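Local coordinates for protein alpha-1,3-glucanase (Streptomyces thermodiastaticus, PDB 7C7D) that probably hydrolyses alpha-1,3-glucan as a thermostable endo-type glycosidase of family GH87, with a calcium ion bound in its catalytic unit, at residues A[194-199]-A[344-349]; A[115-120]-A[145-150]; A[468-473]-A[531-536]; A[455-460]-A[472-477]. One frame throughout, in Å; residues are numbered along the deposited sequence. Where two conformers were deposited one is given.

Contact 1: A[194-199]-A[344-349]; sequences DFEQVS and NNRILD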
loop_
_atom_site.group_PDB
_atom_site.type_symbol
_atom_site.label_atom_id
_atom_site.label_comp_id
_atom_site.label_asym_id
_atom_site.label_seq_id
_atom_site.Cartn_x
_atom_site.Cartn_y
_atom_site.Cartn_z
ATOM N N ASP A 194 0.470 4.817 -15.498
ATOM C CA ASP A 194 -0.047 3.459 -15.632
ATOM C C ASP A 194 -0.937 3.393 -16.865
ATOM O O ASP A 194 -1.827 4.235 -17.042
ATOM C CB ASP A 194 -0.880 3.049 -14.411
ATOM C CG ASP A 194 -0.171 3.275 -13.086
ATOM O OD1 ASP A 194 1.072 3.209 -13.022
ATOM O OD2 ASP A 194 -0.886 3.510 -12.089
ATOM N N PHE A 195 -0.711 2.387 -17.710
ATOM C CA PHE A 195 -1.455 2.206 -18.950
ATOM C C PHE A 195 -2.307 0.954 -18.809
ATOM O O PHE A 195 -1.768 -0.146 -18.662
ATOM C CB PHE A 195 -0.477 2.095 -20.118
ATOM C CG PHE A 195 0.294 3.357 -20.359
ATOM C CD1 PHE A 195 1.461 3.628 -19.656
ATOM C CD2 PHE A 195 -0.176 4.301 -21.254
ATOM C CE1 PHE A 195 2.162 4.801 -19.869
ATOM C CE2 PHE A 195 0.516 5.482 -21.466
ATOM C CZ PHE A 195 1.685 5.733 -20.773
ATOM N N GLU A 196 -3.630 1.130 -18.820
ATOM C CA GLU A 196 -4.572 0.075 -18.466
ATOM C C GLU A 196 -5.571 -0.158 -19.589
ATOM O O GLU A 196 -6.004 0.786 -20.260
ATOM C CB GLU A 196 -5.350 0.429 -17.185
ATOM C CG GLU A 196 -6.238 -0.704 -16.675
ATOM C CD GLU A 196 -6.781 -0.469 -15.278
ATOM O OE1 GLU A 196 -6.337 0.487 -14.603
ATOM O OE2 GLU A 196 -7.658 -1.253 -14.851
ATOM N N GLN A 197 -5.946 -1.422 -19.779
ATOM C CA GLN A 197 -7.060 -1.794 -20.640
ATOM C C GLN A 197 -8.292 -1.959 -19.762
ATOM O O GLN A 197 -8.397 -2.931 -19.004
ATOM C CB GLN A 197 -6.757 -3.095 -21.377
ATOM C CG GLN A 197 -7.826 -3.467 -22.383
ATOM C CD GLN A 197 -7.954 -2.440 -23.491
ATOM O OE1 GLN A 197 -9.050 -2.180 -23.987
ATOM N NE2 GLN A 197 -6.829 -1.862 -23.897
ATOM N N VAL A 198 -9.216 -1.008 -19.858
ATOM C CA VAL A 198 -10.452 -1.026 -19.089
ATOM C C VAL A 198 -11.570 -1.515 -19.995
ATOM O O VAL A 198 -11.739 -1.013 -21.112
ATOM C CB VAL A 198 -10.771 0.366 -18.520
ATOM C CG1 VAL A 198 -12.155 0.381 -17.877
ATOM C CG2 VAL A 198 -9.706 0.773 -17.513
ATOM N N SER A 199 -12.325 -2.497 -19.517
ATOM C CA SER A 199 -13.449 -3.024 -20.271
ATOM C C SER A 199 -14.523 -1.955 -20.443
ATOM O O SER A 199 -14.618 -0.998 -19.669
ATOM C CB SER A 199 -14.055 -4.208 -19.524
ATOM O OG SER A 199 -13.292 -5.379 -19.734
ATOM N N ASN A 344 -8.358 -7.740 -6.230
ATOM C CA ASN A 344 -8.440 -7.039 -7.512
ATOM C C ASN A 344 -8.973 -5.619 -7.353
ATOM O O ASN A 344 -9.812 -5.161 -8.131
ATOM C CB ASN A 344 -9.248 -7.822 -8.548
ATOM C CG ASN A 344 -8.689 -9.201 -8.783
ATOM O OD1 ASN A 344 -9.347 -10.201 -8.507
ATOM N ND2 ASN A 344 -7.464 -9.264 -9.284
ATOM N N ASN A 345 -8.478 -4.916 -6.338
ATOM C CA ASN A 345 -8.847 -3.529 -6.096
ATOM C C ASN A 345 -7.625 -2.637 -6.252
ATOM O O ASN A 345 -6.482 -3.098 -6.221
ATOM C CB ASN A 345 -9.407 -3.336 -4.688
ATOM C CG ASN A 345 -10.550 -4.274 -4.388
ATOM O OD1 ASN A 345 -11.622 -4.157 -4.968
ATOM N ND2 ASN A 345 -10.325 -5.217 -3.481
ATOM N N ARG A 346 -7.894 -1.345 -6.410
ATOM C CA ARG A 346 -6.885 -0.301 -6.356
ATOM C C ARG A 346 -7.194 0.573 -5.154
ATOM O O ARG A 346 -8.342 0.995 -4.972
ATOM C CB ARG A 346 -6.907 0.569 -7.613
ATOM C CG ARG A 346 -7.094 -0.197 -8.890
ATOM C CD ARG A 346 -5.882 -1.055 -9.209
ATOM N NE ARG A 346 -6.198 -1.956 -10.313
ATOM C CZ ARG A 346 -6.302 -1.564 -11.580
ATOM N NH1 ARG A 346 -6.077 -0.297 -11.908
ATOM N NH2 ARG A 346 -6.631 -2.437 -12.520
ATOM N N ILE A 347 -6.182 0.826 -4.330
ATOM C CA ILE A 347 -6.313 1.713 -3.183
ATOM C C ILE A 347 -5.207 2.752 -3.321
ATOM O O ILE A 347 -4.020 2.425 -3.198
ATOM C CB ILE A 347 -6.226 0.960 -1.845
ATOM C CG1 ILE A 347 -7.301 -0.131 -1.789
ATOM C CG2 ILE A 347 -6.402 1.925 -0.676
ATOM C CD1 ILE A 347 -7.172 -1.091 -0.609
ATOM N N LEU A 348 -5.593 3.998 -3.601
ATOM C CA LEU A 348 -4.652 5.043 -3.972
ATOM C C LEU A 348 -4.908 6.275 -3.128
ATOM O O LEU A 348 -6.061 6.638 -2.877
ATOM C CB LEU A 348 -4.837 5.466 -5.427
ATOM C CG LEU A 348 -4.905 4.319 -6.421
ATOM C CD1 LEU A 348 -5.290 4.844 -7.775
ATOM C CD2 LEU A 348 -3.565 3.639 -6.480
ATOM N N ASP A 349 -3.831 6.950 -2.737
ATOM C CA ASP A 349 -3.929 8.289 -2.151
ATOM C C ASP A 349 -4.832 8.288 -0.910
ATOM O O ASP A 349 -5.915 8.883 -0.887
ATOM C CB ASP A 349 -4.456 9.312 -3.171
ATOM C CG ASP A 349 -3.685 9.322 -4.475
ATOM O OD1 ASP A 349 -2.439 9.214 -4.458
ATOM O OD2 ASP A 349 -4.339 9.480 -5.528
#
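E196 sets its carboxylate against the edge of the R346 guanidinium, with CD of E196 in the guanidinium plane, although the two planes are inclined by 41°. R346 grips end-on, one terminal nitrogen to each oxygen. Its NH1 donates to OE1 of E196 over 2.8 Å, almost in line and within the guanidinium plane. The bond from R346 NH2 to E196 OE2, also 2.8 Å long, is more bent and its acceptor tilts from that plane. Because of this inclination both nitrogens meet the oxygens from the same side, above the carboxylate plane. This salt bridge joins two parts of the catalytic unit: strand 188-196 in an antiparallel sheet of the D1 region, and strand 341-348 in the parallel beta-helix of the pectate lyase-like region. The side chains arrive from opposite directions, E196 extended with CG trans to the main-chain nitrogen (chi1 -173°), R346 bent at chi2 (-69°). A leucine in place of E196 would probably leave the arginine's charge without its mate on the D1 side. F59 packs against both side chains and P58 against R346. The carboxylate of D194, which is paired with R372, may add a weaker electrostatic pull on R346.

Contact 2: A[115-120]-A[145-150]; sequences AYSVPD and YSYVDT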
loop_
_atom_site.group_PDB
_atom_site.type_symbol
_atom_site.label_atom_id
_atom_site.label_comp_id
_atom_site.label_asym_id
_atom_site.label_seq_id
_atom_site.Cartn_x
_atom_site.Cartn_y
_atom_site.Cartn_z
ATOM N N ALA A 115 0.648 9.426 -11.586
ATOM C CA ALA A 115 1.055 9.899 -10.268
ATOM C C ALA A 115 1.911 11.146 -10.451
ATOM O O ALA A 115 2.856 11.146 -11.244
ATOM C CB ALA A 115 1.839 8.814 -9.529
ATOM N N TYR A 116 1.577 12.208 -9.724
ATOM C CA TYR A 116 2.162 13.515 -9.981
ATOM C C TYR A 116 2.099 14.331 -8.697
ATOM O O TYR A 116 1.370 13.995 -7.762
ATOM C CB TYR A 116 1.371 14.250 -11.077
ATOM C CG TYR A 116 0.036 14.680 -10.517
ATOM C CD1 TYR A 116 -1.035 13.791 -10.464
ATOM C CD2 TYR A 116 -0.126 15.939 -9.936
ATOM C CE1 TYR A 116 -2.236 14.147 -9.871
ATOM C CE2 TYR A 116 -1.316 16.291 -9.331
ATOM C CZ TYR A 116 -2.365 15.402 -9.310
ATOM O OH TYR A 116 -3.558 15.757 -8.727
ATOM N N SER A 117 2.823 15.451 -8.691
ATOM C CA SER A 117 2.720 16.457 -7.641
ATOM C C SER A 117 2.664 17.840 -8.283
ATOM O O SER A 117 3.306 18.077 -9.310
ATOM C CB SER A 117 3.943 16.380 -6.721
ATOM O OG SER A 117 3.872 17.310 -5.660
ATOM N N VAL A 118 1.887 18.744 -7.697
ATOM C CA VAL A 118 1.956 20.169 -8.036
ATOM C C VAL A 118 2.205 20.931 -6.756
ATOM O O VAL A 118 1.964 20.414 -5.646
ATOM C CB VAL A 118 0.674 20.659 -8.759
ATOM C CG1 VAL A 118 0.478 19.927 -10.075
ATOM C CG2 VAL A 118 -0.540 20.558 -7.850
ATOM N N PRO A 119 2.679 22.176 -6.841
ATOM C CA PRO A 119 3.013 22.918 -5.624
ATOM C C PRO A 119 1.797 23.133 -4.735
ATOM O O PRO A 119 0.672 23.307 -5.207
ATOM C CB PRO A 119 3.565 24.245 -6.156
ATOM C CG PRO A 119 4.091 23.902 -7.510
ATOM C CD PRO A 119 3.104 22.908 -8.049
ATOM N N ASP A 120 2.043 23.108 -3.428
ATOM C CA ASP A 120 0.961 23.235 -2.464
ATOM C C ASP A 120 0.241 24.560 -2.659
ATOM O O ASP A 120 0.876 25.604 -2.822
ATOM C CB ASP A 120 1.520 23.146 -1.047
ATOM C CG ASP A 120 0.463 22.787 -0.031
ATOM O OD1 ASP A 120 -0.686 22.511 -0.436
ATOM O OD2 ASP A 120 0.781 22.777 1.172
ATOM N N TYR A 145 -5.327 17.213 -2.218
ATOM C CA TYR A 145 -5.278 15.968 -1.462
ATOM C C TYR A 145 -3.886 15.649 -0.948
ATOM O O TYR A 145 -3.675 14.565 -0.390
ATOM C CB TYR A 145 -5.817 14.811 -2.309
ATOM C CG TYR A 145 -7.132 15.151 -2.950
ATOM C CD1 TYR A 145 -8.304 15.146 -2.208
ATOM C CD2 TYR A 145 -7.206 15.501 -4.289
ATOM C CE1 TYR A 145 -9.514 15.474 -2.786
ATOM C CE2 TYR A 145 -8.408 15.829 -4.880
ATOM C CZ TYR A 145 -9.560 15.817 -4.124
ATOM O OH TYR A 145 -10.757 16.141 -4.717
ATOM N N SER A 146 -2.941 16.567 -1.123
ATOM C CA SER A 146 -1.531 16.354 -0.848
ATOM C C SER A 146 -1.061 17.301 0.251
ATOM O O SER A 146 -1.784 18.209 0.669
ATOM C CB SER A 146 -0.708 16.574 -2.124
ATOM O OG SER A 146 -1.086 15.657 -3.142
ATOM N N TYR A 147 0.174 17.077 0.713
ATOM C CA TYR A 147 0.830 17.907 1.725
ATOM C C TYR A 147 0.147 17.761 3.079
ATOM O O TYR A 147 -0.592 18.647 3.534
ATOM C CB TYR A 147 0.950 19.372 1.281
ATOM C CG TYR A 147 1.676 19.513 -0.036
ATOM C CD1 TYR A 147 3.062 19.580 -0.084
ATOM C CD2 TYR A 147 0.977 19.553 -1.232
ATOM C CE1 TYR A 147 3.734 19.694 -1.296
ATOM C CE2 TYR A 147 1.636 19.661 -2.444
ATOM C CZ TYR A 147 3.010 19.742 -2.468
ATOM O OH TYR A 147 3.674 19.846 -3.665
ATOM N N VAL A 148 0.401 16.625 3.716
ATOM C CA VAL A 148 -0.270 16.199 4.934
ATOM C C VAL A 148 0.733 16.254 6.074
ATOM O O VAL A 148 1.839 15.710 5.966
ATOM C CB VAL A 148 -0.828 14.774 4.766
ATOM C CG1 VAL A 148 -1.385 14.249 6.076
ATOM C CG2 VAL A 148 -1.880 14.740 3.666
ATOM N N ASP A 149 0.340 16.897 7.169
ATOM C CA ASP A 149 1.118 16.921 8.395
ATOM C C ASP A 149 0.502 15.965 9.406
ATOM O O ASP A 149 -0.725 15.890 9.543
ATOM C CB ASP A 149 1.114 18.325 8.999
ATOM C CG ASP A 149 2.088 19.255 8.319
ATOM O OD1 ASP A 149 3.049 18.759 7.698
ATOM O OD2 ASP A 149 1.895 20.486 8.414
ATOM N N THR A 150 1.363 15.231 10.112
ATOM C CA THR A 150 0.957 14.383 11.233
ATOM C C THR A 150 1.937 14.626 12.385
ATOM O O THR A 150 2.776 13.780 12.698
ATOM C CB THR A 150 0.907 12.902 10.834
ATOM O OG1 THR A 150 2.200 12.478 10.385
ATOM C CG2 THR A 150 -0.117 12.660 9.725
HETATM O O HOH W 1 0.166 17.467 -5.528
HETATM O O HOH W 2 -1.370 21.801 2.794
#
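D120 and Y147 bring the two backbones closest, CA to CA 6.8 Å, where the chain has just left strand 109-117 and faces an irregular segment in which Y147 has a positive phi (68°). The tyrosine ring fills the approach. D120 lies over one of its faces, with CB 3.6 Å from the ring centroid in a CH-pi contact, and its carboxylate is stacked nearly flush with the ring, the planes only 12° apart. With CG of D120 trans to the main-chain nitrogen, this carboxylate slides back along the tyrosine until OD2 is 3.4 Å from CB of Y147. At the far end, Y147 OH donates to V118 O over 2.7 Å; the oxygen sits at the ring's edge, whereas the hydroxyl stands above the carbonyl plane. S117 OG, which is hydrogen-bonded to F161 O, lies 3.2 Å from the same Y147 OH. A water accepts from V118 N at 3.0 Å and donates weakly to S146 OG. Replacing Y147 by an alanine would probably leave V118 O without its hydroxyl donor and open a gap beneath D120. Here a loop tyrosine ties a strand's exit to the loop before strand 163-169, in a region of antiparallel sheets consistent with the beta-sandwich architecture of galactose-binding-like domains.

Contact 3: A[468-473]-A[531-536]; sequences NHPMGA and VVQAEA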
loop_
_atom_site.group_PDB
_atom_site.type_symbol
_atom_site.label_atom_id
_atom_site.label_comp_id
_atom_site.label_asym_id
_atom_site.label_seq_id
_atom_site.Cartn_x
_atom_site.Cartn_y
_atom_site.Cartn_z
ATOM N N ASN A 468 18.341 8.034 14.367
ATOM C CA ASN A 468 19.360 8.112 13.371
ATOM C C ASN A 468 19.932 6.724 13.064
ATOM O O ASN A 468 21.078 6.603 12.634
ATOM C CB ASN A 468 20.434 9.086 13.834
ATOM C CG ASN A 468 20.946 9.896 12.737
ATOM O OD1 ASN A 468 20.247 10.128 11.754
ATOM N ND2 ASN A 468 22.177 10.353 12.871
ATOM N N HIS A 469 19.143 5.660 13.283
ATOM C CA HIS A 469 19.531 4.302 12.908
ATOM C C HIS A 469 18.532 3.728 11.911
ATOM O O HIS A 469 17.345 4.071 11.946
ATOM C CB HIS A 469 19.622 3.355 14.113
ATOM C CG HIS A 469 20.731 3.691 15.057
ATOM N ND1 HIS A 469 21.920 4.247 14.639
ATOM C CD2 HIS A 469 20.836 3.544 16.400
ATOM C CE1 HIS A 469 22.705 4.441 15.684
ATOM N NE2 HIS A 469 22.073 4.017 16.763
ATOM N N PRO A 470 18.971 2.858 11.009
ATOM C CA PRO A 470 18.080 2.435 9.931
ATOM C C PRO A 470 17.236 1.211 10.238
ATOM O O PRO A 470 17.592 0.328 11.023
ATOM C CB PRO A 470 19.059 2.121 8.792
ATOM C CG PRO A 470 20.260 1.626 9.489
ATOM C CD PRO A 470 20.360 2.427 10.769
ATOM N N MET A 471 16.062 1.220 9.624
ATOM C CA MET A 471 15.242 0.028 9.544
ATOM C C MET A 471 15.551 -0.674 8.229
ATOM O O MET A 471 15.772 -0.032 7.199
ATOM C CB MET A 471 13.755 0.370 9.647
ATOM C CG MET A 471 13.168 0.122 11.035
ATOM S SD MET A 471 11.637 1.015 11.348
ATOM C CE MET A 471 12.232 2.665 11.407
ATOM N N GLY A 472 15.594 -2.006 8.285
ATOM C CA GLY A 472 15.916 -2.792 7.113
ATOM C C GLY A 472 14.708 -3.080 6.238
ATOM O O GLY A 472 13.567 -2.730 6.548
ATOM N N ALA A 473 14.988 -3.744 5.113
ATOM C CA ALA A 473 13.936 -4.112 4.173
ATOM C C ALA A 473 12.900 -5.026 4.814
ATOM O O ALA A 473 11.693 -4.855 4.598
ATOM C CB ALA A 473 14.548 -4.787 2.949
ATOM N N VAL A 531 23.668 -7.393 5.053
ATOM C CA VAL A 531 22.617 -8.367 4.758
ATOM C C VAL A 531 21.799 -8.681 6.008
ATOM O O VAL A 531 20.570 -8.822 5.942
ATOM C CB VAL A 531 23.217 -9.628 4.102
ATOM C CG1 VAL A 531 22.134 -10.668 3.865
ATOM C CG2 VAL A 531 23.887 -9.243 2.792
ATOM N N VAL A 532 22.455 -8.782 7.163
ATOM C CA VAL A 532 21.801 -9.081 8.431
ATOM C C VAL A 532 22.201 -8.014 9.441
ATOM O O VAL A 532 23.388 -7.870 9.765
ATOM C CB VAL A 532 22.154 -10.477 8.969
ATOM C CG1 VAL A 532 21.503 -10.692 10.336
ATOM C CG2 VAL A 532 21.713 -11.558 7.994
ATOM N N GLN A 533 21.209 -7.275 9.941
ATOM C CA GLN A 533 21.389 -6.272 10.984
ATOM C C GLN A 533 20.746 -6.853 12.242
ATOM O O GLN A 533 19.522 -6.823 12.391
ATOM C CB GLN A 533 20.725 -4.971 10.552
ATOM C CG GLN A 533 20.854 -3.818 11.532
ATOM C CD GLN A 533 20.178 -2.561 11.020
ATOM O OE1 GLN A 533 20.419 -2.126 9.890
ATOM N NE2 GLN A 533 19.327 -1.970 11.845
ATOM N N ALA A 534 21.568 -7.433 13.119
ATOM C CA ALA A 534 21.101 -8.162 14.295
ATOM C C ALA A 534 21.345 -7.319 15.540
ATOM O O ALA A 534 22.493 -7.118 15.953
ATOM C CB ALA A 534 21.797 -9.514 14.413
ATOM N N GLU A 535 20.260 -6.845 16.147
ATOM C CA GLU A 535 20.339 -5.962 17.296
ATOM C C GLU A 535 19.534 -6.447 18.490
ATOM O O GLU A 535 19.539 -5.782 19.530
ATOM C CB GLU A 535 19.883 -4.555 16.909
ATOM C CG GLU A 535 20.760 -3.949 15.853
ATOM C CD GLU A 535 20.317 -2.564 15.490
ATOM O OE1 GLU A 535 19.434 -2.444 14.622
ATOM O OE2 GLU A 535 20.833 -1.602 16.094
ATOM N N ALA A 536 18.832 -7.540 18.367
ATOM C CA ALA A 536 18.146 -8.159 19.484
ATOM C C ALA A 536 18.927 -9.371 19.957
ATOM O O ALA A 536 19.642 -9.994 19.171
ATOM C CB ALA A 536 16.763 -8.643 19.047
#
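A small antiparallel hairpin, strands 462-464 and 469-471, stands beside the parallel beta-helix, and its P470 is tied to Q533 on strand 530-534 of one of the helix's parallel sheets. The tie is a single side-chain-to-backbone hydrogen bond: NE2 of Q533 donates to P470 O over 3.0 Å, nearly straight at 170°. The acceptor lies in the amide plane, while the nitrogen is tilted moderately from the plane of the P470 carbonyl. Q533 covers the distance with a fully extended chain, CG trans to the main-chain nitrogen (chi1 -179°), which carries the amide straight out from the strand to the hairpin. The same nitrogen spends its second hydrogen on OE1 of E535, 2.8 Å from NE2 of Q533, in a more bent bond that meets the carboxylate from above its plane. On the other branch of the amide, OE1 of Q533 is bonded to S500 OG and also stands 3.8 Å from CG of P470, so that the proline ring rests beside it. Three polar partners thus hold this buried amide and fix its rotation, and E535 acts as a second-shell residue that steadies the donor. Beyond the pair, E503 of the preceding parallel strand touches both Q533 and E535, and the ring of P470 packs on Y499 and I463. H469 stacks on W588 nearby. Capture of a main-chain carbonyl by an extended glutamine joins an inserted hairpin to a strand two places further along the same sheet than strand 474-477, within the right-handed parallel beta-helix characteristic of pectate lyase-like proteins.

Contact 4: A[455-460]-A[472-477]; sequences NTLVRT and GALRVD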
loop_
_atom_site.group_PDB
_atom_site.type_symbol
_atom_site.label_atom_id
_atom_site.label_comp_id
_atom_site.label_asym_id
_atom_site.label_seq_id
_atom_site.Cartn_x
_atom_site.Cartn_y
_atom_site.Cartn_z
ATOM N N ASN A 455 8.217 -12.994 -1.236
ATOM C CA ASN A 455 8.052 -11.556 -1.395
ATOM C C ASN A 455 9.286 -10.936 -2.049
ATOM O O ASN A 455 10.404 -11.439 -1.920
ATOM C CB ASN A 455 7.802 -10.901 -0.033
ATOM C CG ASN A 455 6.571 -11.456 0.650
ATOM O OD1 ASN A 455 5.449 -11.096 0.299
ATOM N ND2 ASN A 455 6.773 -12.364 1.604
ATOM N N THR A 456 9.066 -9.831 -2.759
ATOM C CA THR A 456 10.125 -9.055 -3.393
ATOM C C THR A 456 10.068 -7.634 -2.854
ATOM O O THR A 456 9.010 -6.994 -2.901
ATOM C CB THR A 456 9.971 -9.066 -4.912
ATOM O OG1 THR A 456 10.160 -10.406 -5.372
ATOM C CG2 THR A 456 11.013 -8.177 -5.573
ATOM N N LEU A 457 11.203 -7.158 -2.346
ATOM C CA LEU A 457 11.308 -5.884 -1.633
ATOM C C LEU A 457 12.358 -5.041 -2.339
ATOM O O LEU A 457 13.541 -5.411 -2.355
ATOM C CB LEU A 457 11.723 -6.115 -0.182
ATOM C CG LEU A 457 10.910 -7.158 0.590
ATOM C CD1 LEU A 457 11.442 -7.319 2.005
ATOM C CD2 LEU A 457 9.436 -6.789 0.612
ATOM N N VAL A 458 11.932 -3.923 -2.928
ATOM C CA VAL A 458 12.772 -3.121 -3.817
ATOM C C VAL A 458 12.902 -1.716 -3.232
ATOM O O VAL A 458 11.894 -1.020 -3.045
ATOM C CB VAL A 458 12.181 -3.060 -5.233
ATOM C CG1 VAL A 458 13.087 -2.252 -6.151
ATOM C CG2 VAL A 458 11.952 -4.470 -5.787
ATOM N N ARG A 459 14.132 -1.295 -2.942
ATOM C CA ARG A 459 14.387 0.039 -2.394
ATOM C C ARG A 459 13.566 0.289 -1.126
ATOM O O ARG A 459 12.931 1.336 -0.964
ATOM C CB ARG A 459 14.159 1.141 -3.440
ATOM C CG ARG A 459 15.112 1.059 -4.644
ATOM C CD ARG A 459 14.853 2.179 -5.673
ATOM N NE ARG A 459 13.463 2.141 -6.122
ATOM C CZ ARG A 459 13.016 1.386 -7.122
ATOM N NH1 ARG A 459 13.863 0.659 -7.841
ATOM N NH2 ARG A 459 11.722 1.346 -7.401
ATOM N N THR A 460 13.583 -0.689 -0.220
ATOM C CA THR A 460 12.890 -0.599 1.058
ATOM C C THR A 460 13.883 -0.552 2.212
ATOM O O THR A 460 15.019 -1.030 2.108
ATOM C CB THR A 460 11.872 -1.738 1.260
ATOM O OG1 THR A 460 12.536 -2.996 1.463
ATOM C CG2 THR A 460 10.896 -1.822 0.086
ATOM N N GLY A 472 15.594 -2.006 8.285
ATOM C CA GLY A 472 15.916 -2.792 7.113
ATOM C C GLY A 472 14.708 -3.080 6.238
ATOM O O GLY A 472 13.567 -2.730 6.548
ATOM N N ALA A 473 14.988 -3.744 5.113
ATOM C CA ALA A 473 13.936 -4.112 4.173
ATOM C C ALA A 473 12.900 -5.026 4.814
ATOM O O ALA A 473 11.693 -4.855 4.598
ATOM C CB ALA A 473 14.548 -4.787 2.949
ATOM N N LEU A 474 13.346 -6.016 5.580
ATOM C CA LEU A 474 12.440 -6.939 6.246
ATOM C C LEU A 474 12.896 -7.020 7.688
ATOM O O LEU A 474 14.057 -7.345 7.948
ATOM C CB LEU A 474 12.498 -8.326 5.588
ATOM C CG LEU A 474 11.455 -9.368 5.990
ATOM C CD1 LEU A 474 11.324 -10.407 4.890
ATOM C CD2 LEU A 474 11.799 -10.031 7.310
ATOM N N ARG A 475 12.005 -6.721 8.626
ATOM C CA ARG A 475 12.385 -6.809 10.026
ATOM C C ARG A 475 11.467 -7.725 10.816
ATOM O O ARG A 475 10.263 -7.821 10.552
ATOM C CB ARG A 475 12.516 -5.442 10.707
ATOM C CG ARG A 475 11.231 -4.794 11.154
ATOM C CD ARG A 475 11.558 -3.520 11.953
ATOM N NE ARG A 475 10.361 -2.954 12.563
ATOM C CZ ARG A 475 9.500 -2.176 11.920
ATOM N NH1 ARG A 475 9.713 -1.827 10.655
ATOM N NH2 ARG A 475 8.421 -1.734 12.555
ATOM N N VAL A 476 12.076 -8.408 11.784
ATOM C CA VAL A 476 11.376 -9.110 12.853
ATOM C C VAL A 476 11.690 -8.351 14.131
ATOM O O VAL A 476 12.865 -8.149 14.468
ATOM C CB VAL A 476 11.796 -10.585 12.955
ATOM C CG1 VAL A 476 11.011 -11.278 14.066
ATOM C CG2 VAL A 476 11.586 -11.293 11.622
ATOM N N ASP A 477 10.642 -7.914 14.834
ATOM C CA ASP A 477 10.760 -6.886 15.865
ATOM C C ASP A 477 10.065 -7.361 17.140
ATOM O O ASP A 477 8.835 -7.333 17.239
ATOM C CB ASP A 477 10.139 -5.603 15.327
ATOM C CG ASP A 477 10.453 -4.378 16.163
ATOM O OD1 ASP A 477 10.858 -4.518 17.340
ATOM O OD2 ASP A 477 10.266 -3.254 15.627
#
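L457 turns CG to the side opposite its own carbonyl carbon (chi1 -50°) and then extends, which sends CD1 across to A473 and L474; T460 places OG1 between its nitrogen and carbonyl carbon (chi1 70°), facing the methyl of A473. The leucine tip therefore does most of the apolar touching. Its CD1 lies 3.9 Å from CB of L474 and 4.1 Å from CB of A473, and it also comes within 3.6 Å of the carbonyl oxygen of A473. The side chains of L457 and L474 meet at a slant, so that one methyl of L457 rests against the root of L474, at CB. Around T460 the fit is tighter: OG1 is only 3.1 Å from CB of A473 and 3.2 Å from its CA, which suits the close approach of the two backbones, 4.8 Å between the CA atoms of T460 and A473. No hydrogen bond crosses between the segments, so their direct contact is made by shape. The contact joins strand 449-458 to strand 474-477 across the hairpin 462-471, on two different parallel sheets of the beta-helix. I432 of strand 432-435 packs against L457, and strand 486-495 closes in from the next coil, with I494 on A473 and I489 on L474.

The four contacts show chemistry following position. Contacts 3 and 4 are buried in the beta-helix, share G472 and A473, and lie with centres about 10 Å apart; one captures a carbonyl with an amide, the other relies on apolar fit without any cross-segment hydrogen bond. Contacts 1 and 2 are only partly buried and reach neighbouring strands, 188-196 and 109-117, of one antiparallel sheet. Contact 2 stays within the D1 region and combines a CH-pi contact and a hydroxyl-to-carbonyl hydrogen bond with bound water, whereas contact 1 alone spans D1 and the beta-helix and does so with paired charges. Contact 1 lies across the chain's centre from contacts 3 and 4.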